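Side-chain contacts in CbsA (Xanthomonas oryzae pv. oryzae, PDB 5XYH), which probably hydrolyses beta-1,4 linkages of cellulose at chain ends to release cellobiose, acting as an exoglucanase of glycosyl hydrolase family 6 on plant cell walls: residues A[28-32]-A[33-37]; A[220-223]-A[224-227]; A[285-288]-A[289-293]. All blocks are in the same frame, centred on the assembly; numbering follows the deposited sequence.

Contact 1: A[28-32]-A[33-37]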
# COMPACT_ATOMS: atom_id res chain seq x y z
N VAL A 28 6.04 -21.58 -14.95
CA VAL A 28 6.02 -22.51 -16.07
C VAL A 28 6.36 -21.84 -17.40
O VAL A 28 6.70 -22.54 -18.35
CB VAL A 28 4.67 -23.24 -16.16
CG1 VAL A 28 4.40 -23.98 -14.86
CG2 VAL A 28 3.56 -22.26 -16.48
N LYS A 29 6.29 -20.50 -17.49
CA LYS A 29 6.64 -19.80 -18.72
C LYS A 29 8.13 -19.57 -18.89
O LYS A 29 8.59 -19.38 -20.02
CB LYS A 29 5.93 -18.44 -18.81
CG LYS A 29 4.43 -18.51 -19.02
CD LYS A 29 3.77 -17.14 -18.89
CE LYS A 29 2.27 -17.23 -19.13
NZ LYS A 29 1.56 -15.96 -18.84
N VAL A 30 8.91 -19.55 -17.79
CA VAL A 30 10.33 -19.23 -17.85
C VAL A 30 11.13 -20.53 -17.83
O VAL A 30 10.79 -21.47 -17.11
CB VAL A 30 10.74 -18.31 -16.68
CG1 VAL A 30 9.87 -17.05 -16.63
CG2 VAL A 30 10.67 -19.03 -15.38
N LYS A 31 12.20 -20.58 -18.64
CA LYS A 31 12.99 -21.81 -18.71
C LYS A 31 14.23 -21.75 -17.84
O LYS A 31 14.80 -22.78 -17.49
CB LYS A 31 13.37 -22.12 -20.16
CG LYS A 31 12.17 -22.71 -20.90
CD LYS A 31 12.23 -22.52 -22.40
CE LYS A 31 12.33 -23.88 -23.11
NZ LYS A 31 11.66 -25.02 -22.34
N ASP A 32 14.65 -20.55 -17.47
CA ASP A 32 15.72 -20.32 -16.51
C ASP A 32 15.37 -20.91 -15.14
O ASP A 32 14.51 -20.37 -14.44
CB ASP A 32 15.98 -18.81 -16.40
CG ASP A 32 17.20 -18.47 -15.57
OD1 ASP A 32 17.72 -19.34 -14.82
OD2 ASP A 32 17.63 -17.29 -15.65
N VAL A 33 16.05 -21.99 -14.76
CA VAL A 33 15.70 -22.69 -13.53
C VAL A 33 16.08 -21.87 -12.29
O VAL A 33 15.41 -21.95 -11.26
CB VAL A 33 16.37 -24.09 -13.53
CG1 VAL A 33 16.25 -24.76 -12.19
CG2 VAL A 33 15.73 -24.95 -14.60
N GLN A 34 17.11 -21.03 -12.39
CA GLN A 34 17.41 -20.15 -11.26
C GLN A 34 16.33 -19.09 -11.09
O GLN A 34 16.00 -18.71 -9.95
CB GLN A 34 18.77 -19.50 -11.46
CG GLN A 34 19.90 -20.49 -11.59
CD GLN A 34 20.08 -21.33 -10.34
OE1 GLN A 34 20.05 -20.81 -9.22
NE2 GLN A 34 20.25 -22.63 -10.53
N LEU A 35 15.77 -18.59 -12.20
CA LEU A 35 14.65 -17.67 -12.09
C LEU A 35 13.42 -18.37 -11.54
O LEU A 35 12.70 -17.82 -10.70
CB LEU A 35 14.35 -17.03 -13.44
CG LEU A 35 13.25 -15.96 -13.38
CD1 LEU A 35 13.61 -14.92 -12.31
CD2 LEU A 35 13.07 -15.30 -14.73
N LYS A 36 13.15 -19.60 -12.00
CA LYS A 36 12.09 -20.41 -11.41
C LYS A 36 12.25 -20.49 -9.90
O LYS A 36 11.28 -20.39 -9.14
CB LYS A 36 12.09 -21.83 -11.98
CG LYS A 36 11.63 -22.01 -13.44
CD LYS A 36 11.54 -23.52 -13.75
CE LYS A 36 11.51 -23.83 -15.23
NZ LYS A 36 10.22 -23.43 -15.84
N ALA A 37 13.49 -20.70 -9.44
CA ALA A 37 13.74 -20.89 -8.01
C ALA A 37 13.49 -19.61 -7.24
O ALA A 37 12.93 -19.64 -6.14
CB ALA A 37 15.17 -21.38 -7.79
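Lys-36 reaches back from the first turn of its helix and runs past Val-30 in the opposite direction, giving a compact example of a lysine folded over the chain that leads into a helix. Its CB lies near the backbone O of Asp-32. With CG anti to the carbonyl carbon (chi1 -71°), the chain is sent back along the entering loop, and CG rests 3.7 Å from CG2 of Val-30 and 3.5 Å from Asp-32 O. Beyond an extended middle, a bend at chi4 (-71°) directs NZ to the carbonyls of the loop: it is hydrogen-bonded to Ile-27 O and modelled close to Val-30 O at a spacing too short to be trusted in detail. The helix itself starts at an N-cap, Asp-32. Its OD1 accepts two weak bonds, from Gln-34 N at 3.0 Å and from Leu-35 N at 3.4 Å, while Asp-32 O accepts from Lys-36 N at 2.9 Å, nearly straight (168°), the first helical bond. On the flank turned to helix 411-419, Leu-35 crosses Val-30 at about a right angle, its CD2 lying 4.1 Å from Val-30 CG1; Leu-35 also touches Val-418, and Val-30 touches His-411.

Contact 2: A[220-223]-A[224-227]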
# COMPACT_ATOMS: atom_id res chain seq x y z
N THR A 220 -14.10 7.64 17.04
CA THR A 220 -14.61 6.28 17.12
C THR A 220 -14.99 5.96 18.56
O THR A 220 -14.67 6.71 19.49
CB THR A 220 -13.57 5.28 16.60
OG1 THR A 220 -12.41 5.29 17.45
CG2 THR A 220 -13.15 5.61 15.17
N ALA A 221 -15.68 4.84 18.76
CA ALA A 221 -16.14 4.50 20.10
C ALA A 221 -14.98 4.35 21.08
O ALA A 221 -15.01 4.89 22.19
CB ALA A 221 -16.98 3.22 20.07
N ALA A 222 -13.91 3.65 20.67
CA ALA A 222 -12.76 3.44 21.53
C ALA A 222 -11.71 4.55 21.42
O ALA A 222 -10.66 4.45 22.06
CB ALA A 222 -12.11 2.09 21.21
N GLY A 223 -11.97 5.61 20.65
CA GLY A 223 -10.96 6.64 20.51
C GLY A 223 -9.73 6.12 19.78
O GLY A 223 -9.81 5.23 18.93
N LEU A 224 -8.57 6.67 20.14
CA LEU A 224 -7.32 6.31 19.48
C LEU A 224 -7.00 4.82 19.57
O LEU A 224 -6.15 4.35 18.81
CB LEU A 224 -6.16 7.11 20.08
CG LEU A 224 -6.30 8.64 20.02
CD1 LEU A 224 -4.97 9.30 20.37
CD2 LEU A 224 -6.81 9.09 18.65
N ALA A 225 -7.64 4.08 20.47
CA ALA A 225 -7.36 2.65 20.55
C ALA A 225 -7.91 1.88 19.36
O ALA A 225 -7.58 0.69 19.22
CB ALA A 225 -7.93 2.05 21.85
N SER A 226 -8.73 2.50 18.51
CA SER A 226 -9.32 1.81 17.37
C SER A 226 -8.30 1.54 16.28
O SER A 226 -8.57 0.73 15.39
CB SER A 226 -10.48 2.62 16.79
OG SER A 226 -11.50 2.87 17.76
N ALA A 227 -7.16 2.24 16.30
CA ALA A 227 -6.11 2.09 15.31
C ALA A 227 -4.84 1.64 16.02
O ALA A 227 -4.36 2.33 16.93
CB ALA A 227 -5.86 3.40 14.54
O HOH W 1 -14.00 1.89 18.22
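Thr-220 and Ser-226 join the two ends of a short turn through their hydroxyls, with OG1 of Thr-220 and OG of Ser-226 only 2.6 Å apart. That spacing is short for two hydroxyls, and the pair belongs to a small network. Ser-226 OG also lies 3.1 Å from Gly-223 O. A water is held 2.7 Å from the same OG and accepts the N-H of Ala-222, bridging the hydroxyl to the turn. With OG beside its own backbone N (chi1 -58°), the hydroxyl of Ser-226 points back over the turn, among Thr-220 OG1, Gly-223 O and the water. Thr-220 OG1 has a further partner in Val-217 O, at the end of helix 206-218.

Backbone bonds supply the frame. Gly-223 N returns to Thr-220 O, Ser-226 N bonds to Gly-223 O at 3.0 Å, and Ala-225 N makes a weak bond to Ala-222 O. A positive phi (66°), readily adopted by glycine, lets Gly-223 switch the chain from the first turn into the next.

Apolar contact is slight: CB of Ala-222 lies 4.2 Å from CB of Ala-225. The same methyl of Ala-222 also sits beside the hydroxyl of Ser-226, its CB 3.6 Å from Ser-226 OG. Around them, His-183 of helix 170-183 touches both Ala-222 and Ser-226.

Taken in order, a type I beta turn from Thr-220 to Gly-223 passes directly into a 3-10 turn, forming a helix-to-strand connection of the alpha/beta barrel fold of family 6, here between helix 206-218 and the parallel strand 229-232.

Contact 3: A[285-288]-A[289-293]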
# COMPACT_ATOMS: atom_id res chain seq x y z
N ALA A 285 0.86 15.01 18.78
CA ALA A 285 -0.57 15.26 18.85
C ALA A 285 -1.25 14.48 19.97
O ALA A 285 -2.48 14.57 20.10
CB ALA A 285 -1.24 14.91 17.51
N GLY A 286 -0.50 13.73 20.77
CA GLY A 286 -1.07 13.03 21.91
C GLY A 286 -1.39 11.57 21.70
O GLY A 286 -2.08 10.98 22.54
N TRP A 287 -0.92 10.96 20.61
CA TRP A 287 -1.09 9.53 20.40
C TRP A 287 -0.16 8.76 21.34
O TRP A 287 0.90 9.26 21.72
CB TRP A 287 -0.77 9.15 18.95
CG TRP A 287 -1.82 9.55 17.93
CD1 TRP A 287 -2.12 10.82 17.52
CD2 TRP A 287 -2.71 8.68 17.23
NE1 TRP A 287 -3.14 10.79 16.60
CE2 TRP A 287 -3.51 9.49 16.39
CE3 TRP A 287 -2.89 7.29 17.21
CZ2 TRP A 287 -4.49 8.95 15.55
CZ3 TRP A 287 -3.87 6.76 16.37
CH2 TRP A 287 -4.65 7.60 15.56
N PRO A 288 -0.52 7.53 21.71
CA PRO A 288 0.35 6.74 22.59
C PRO A 288 1.67 6.41 21.92
O PRO A 288 1.74 6.20 20.70
CB PRO A 288 -0.46 5.47 22.88
CG PRO A 288 -1.42 5.38 21.76
CD PRO A 288 -1.77 6.80 21.41
N SER A 289 2.72 6.37 22.73
CA SER A 289 4.06 6.16 22.20
C SER A 289 4.21 4.80 21.55
O SER A 289 5.12 4.61 20.73
CB SER A 289 5.08 6.32 23.33
OG SER A 289 4.72 5.48 24.41
N LYS A 290 3.34 3.85 21.88
CA LYS A 290 3.45 2.50 21.36
C LYS A 290 2.88 2.34 19.95
O LYS A 290 2.93 1.22 19.42
CB LYS A 290 2.75 1.52 22.30
CG LYS A 290 1.23 1.50 22.18
CD LYS A 290 0.61 0.50 23.15
CE LYS A 290 -0.92 0.47 23.01
NZ LYS A 290 -1.57 1.81 23.19
N ILE A 291 2.34 3.40 19.33
CA ILE A 291 1.83 3.24 17.98
C ILE A 291 2.94 2.69 17.09
O ILE A 291 4.12 3.00 17.27
CB ILE A 291 1.27 4.55 17.40
CG1 ILE A 291 2.31 5.66 17.50
CG2 ILE A 291 -0.02 4.91 18.10
CD1 ILE A 291 1.99 6.87 16.66
N GLY A 292 2.55 1.85 16.13
CA GLY A 292 3.51 1.24 15.24
C GLY A 292 3.26 1.59 13.78
O GLY A 292 2.15 2.00 13.41
N PHE A 293 4.28 1.45 12.95
CA PHE A 293 4.13 1.70 11.52
C PHE A 293 4.45 0.45 10.72
O PHE A 293 5.44 -0.25 11.00
CB PHE A 293 5.04 2.86 11.07
CG PHE A 293 4.48 4.22 11.41
CD1 PHE A 293 4.46 4.66 12.72
CD2 PHE A 293 3.99 5.05 10.42
CE1 PHE A 293 3.95 5.92 13.05
CE2 PHE A 293 3.48 6.31 10.74
CZ PHE A 293 3.46 6.74 12.06
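Trp-287 and Ile-291 meet across a tight turn in an alpha-to-beta connection, where helix 271-284 gives way to strand 292-296 of the central, largely parallel sheet. The helix closes with a Schellman motif at Gly-286, whose positive phi (99°) is readily adopted by glycine. Next comes Trp-287, with its indole buried: CE3 meets CG2 of Ile-291 at 3.8 Å, the two side chains crossing at about a right angle. Elsewhere the indole is held by a hydrogen bond between NE1 and Thr-214 OG1 and by an edge-to-face stack with Phe-282. Pro-288 then opens a type I beta turn, which Ile-291 N closes on Pro-288 O at 3.2 Å, the donor lying well above the carbonyl plane (49° out of it). Ile-291 packs against the same oxygen: CG1 sits between its backbone N and carbonyl carbon (chi1 54°), which brings it to 3.3 Å from Pro-288 O, and CG2 reaches Pro-288 CG at 3.9 Å as well as the indole. Lys-290 crosses the proline ring at a slant and touches it with its tip. Extended as far as CE and then bent, it puts NZ 3.8 Å from both CB and CG of Pro-288.

In the fold
Along the chain the three contacts follow one another as 28-37, 220-227 and 285-293. Contact 1 stands apart at the surface, joining helices 17-27 and 33-42, on the opposite side of the chain's centre from the other two and with its own centre about 48 Å from that of contact 2 and 45 Å from that of contact 3. Contacts 2 and 3, whose centres are about 12 Å apart, form a pair: each leads from a helix into one of the neighbouring parallel strands 229-232 and 292-296. They touch through Leu-224, whose CD2 packs 3.9 Å from CZ2 of Trp-287, so two successive helix-to-strand connections of the barrel pack against each other.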